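Local coordinates for MccB protein (Escherichia coli, PDB 6OM4) that probably adenylates the N-formylated precursor peptide MccA in microcin C7 biosynthesis, building the phosphoramidate bond of this Trojan horse antibiotic, at residues 320-325 against 333-338. Numbering follows the deposited sequence.
Sequences NKRIGI and HSQNMG
At the edge of the Arg322 guanidinium, in its plane, sits Gln335 OE1. NH1 of Arg322 donates to this OE1 at 2.9 Å. The two side chains run side by side in the same direction, with the guanidinium and amide planes 34° apart. Arg322 CG lies anti to the backbone N (chi1 178°), and the extended chain beyond it carries the guanidinium alongside and a little past the Gln335 amide, where NH1 meets OE1. OE1 also lies against the aliphatic part of the arginine, 3.4 Å from Arg322 CD. Met337 crosses the same chain and sets its CE 3.7 Å from Arg322 CD.

The two strands form an antiparallel beta hairpin at the end of the mixed sheet. Arg322 and Gln335 are a hydrogen-bonded pair: Arg322 N donates to Gln335 O at 3.0 Å, and Gln335 N to Arg322 O at 2.8 Å. Gly324 and His333 form the next such pair. On the other face Ser334 OG touches Ile323 CG1 and Lys321 CD. At the far end Asn320 O accepts from Met337 N and from a water. There Asn336 OD1 takes the N-H of Gly338 at 2.8 Å, closing an Asx turn. Asn320 OD1 accepts from Gly256 N, close to the zinc ligand Cys257.

Arg322 NH1 and NH2 and Gln335 NE2 also bond the backbone of the bound peptide. The Gln335 carbonyl holds the guanidinium from one edge while its amide nitrogen faces the same ligand. The pair thus offers the backbone of the bound peptide several N-H donors from one side of the hairpin, and the glutamine probably helps position the arginine.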
loop_
_atom_site.group_PDB
_atom_site.type_symbol
_atom_site.label_atom_id
_atom_site.label_comp_id
_atom_site.label_asym_id
_atom_site.label_seq_id
_atom_site.Cartn_x
_atom_site.Cartn_y
_atom_site.Cartn_z
ATOM N N ASN A 320 -2.260 5.544 11.608
ATOM C CA ASN A 320 -1.723 6.143 12.850
ATOM C C ASN A 320 -0.191 6.149 12.857
ATOM O O ASN A 320 0.413 6.255 13.935
ATOM C CB ASN A 320 -2.228 5.399 14.100
ATOM C CG ASN A 320 -3.729 5.461 14.231
ATOM O OD1 ASN A 320 -4.269 6.566 14.293
ATOM N ND2 ASN A 320 -4.388 4.299 14.261
ATOM N N LYS A 321 0.468 6.067 11.684
ATOM C CA LYS A 321 1.926 5.891 11.648
ATOM C C LYS A 321 2.509 6.562 10.394
ATOM O O LYS A 321 1.949 6.476 9.341
ATOM C CB LYS A 321 2.313 4.405 11.675
ATOM C CG LYS A 321 2.000 3.703 12.995
ATOM C CD LYS A 321 2.433 2.277 13.059
ATOM C CE LYS A 321 1.777 1.585 14.236
ATOM N NZ LYS A 321 2.481 0.326 14.536
ATOM N N ARG A 322 3.667 7.199 10.545
ATOM C CA ARG A 322 4.459 7.635 9.410
ATOM C C ARG A 322 5.728 6.790 9.467
ATOM O O ARG A 322 6.450 6.916 10.473
ATOM C CB ARG A 322 4.784 9.117 9.538
ATOM C CG ARG A 322 5.664 9.704 8.440
ATOM C CD ARG A 322 5.580 11.222 8.461
ATOM N NE ARG A 322 6.402 11.892 7.446
ATOM C CZ ARG A 322 7.647 12.329 7.636
ATOM N NH1 ARG A 322 8.198 12.263 8.840
ATOM N NH2 ARG A 322 8.306 12.877 6.609
ATOM N N ILE A 323 5.910 5.886 8.478
ATOM C CA ILE A 323 6.881 4.820 8.553
ATOM C C ILE A 323 8.083 5.153 7.648
ATOM O O ILE A 323 7.888 5.480 6.499
ATOM C CB ILE A 323 6.238 3.470 8.170
ATOM C CG1 ILE A 323 5.041 3.153 9.074
ATOM C CG2 ILE A 323 7.259 2.344 8.158
ATOM C CD1 ILE A 323 4.078 2.128 8.556
ATOM N N GLY A 324 9.284 5.068 8.202
ATOM C CA GLY A 324 10.522 5.235 7.440
ATOM C C GLY A 324 11.242 3.918 7.288
ATOM O O GLY A 324 11.444 3.172 8.281
ATOM N N ILE A 325 11.767 3.685 6.071
ATOM C CA ILE A 325 12.624 2.600 5.771
ATOM C C ILE A 325 13.960 3.175 5.281
ATOM O O ILE A 325 14.001 3.860 4.258
ATOM C CB ILE A 325 12.013 1.667 4.708
ATOM C CG1 ILE A 325 10.634 1.157 5.117
ATOM C CG2 ILE A 325 12.980 0.525 4.400
ATOM C CD1 ILE A 325 9.513 2.033 4.641
ATOM N N HIS A 333 11.377 2.294 11.084
ATOM C CA HIS A 333 10.957 3.044 12.261
ATOM C C HIS A 333 9.622 3.751 11.998
ATOM O O HIS A 333 9.468 4.381 10.971
ATOM C CB HIS A 333 12.040 4.072 12.625
ATOM C CG HIS A 333 11.708 4.821 13.861
ATOM N ND1 HIS A 333 11.065 6.051 13.831
ATOM C CD2 HIS A 333 11.831 4.469 15.157
ATOM C CE1 HIS A 333 10.848 6.449 15.071
ATOM N NE2 HIS A 333 11.312 5.487 15.904
ATOM N N SER A 334 8.682 3.681 12.952
ATOM C CA SER A 334 7.361 4.327 12.840
ATOM C C SER A 334 7.337 5.551 13.759
ATOM O O SER A 334 7.731 5.444 14.926
ATOM C CB SER A 334 6.220 3.388 13.232
ATOM O OG SER A 334 6.308 2.176 12.506
ATOM N N GLN A 335 6.891 6.688 13.236
ATOM C CA GLN A 335 6.523 7.825 14.059
ATOM C C GLN A 335 5.037 7.674 14.398
ATOM O O GLN A 335 4.197 7.500 13.516
ATOM C CB GLN A 335 6.756 9.156 13.353
ATOM C CG GLN A 335 8.203 9.468 13.019
ATOM C CD GLN A 335 8.305 10.651 12.078
ATOM O OE1 GLN A 335 7.381 10.992 11.344
ATOM N NE2 GLN A 335 9.444 11.323 12.115
ATOM N N ASN A 336 4.717 7.800 15.677
ATOM C CA ASN A 336 3.369 7.663 16.144
ATOM C C ASN A 336 2.569 8.882 15.684
ATOM O O ASN A 336 2.908 10.004 16.031
ATOM C CB ASN A 336 3.432 7.500 17.658
ATOM C CG ASN A 336 2.085 7.317 18.318
ATOM O OD1 ASN A 336 1.043 7.483 17.696
ATOM N ND2 ASN A 336 2.108 6.989 19.600
ATOM N N MET A 337 1.516 8.660 14.890
ATOM C CA MET A 337 0.554 9.707 14.546
ATOM C C MET A 337 -0.872 9.271 14.942
ATOM O O MET A 337 -1.832 9.431 14.181
ATOM C CB MET A 337 0.625 10.035 13.055
ATOM C CG MET A 337 1.948 10.694 12.642
ATOM S SD MET A 337 1.872 11.425 11.012
ATOM C CE MET A 337 3.282 12.522 11.114
ATOM N N GLY A 338 -1.008 8.692 16.137
ATOM C CA GLY A 338 -2.322 8.384 16.707
ATOM C C GLY A 338 -3.117 9.644 17.033
ATOM O O GLY A 338 -2.575 10.747 17.141
HETATM O O HOH W 1 0.831 4.649 16.069
#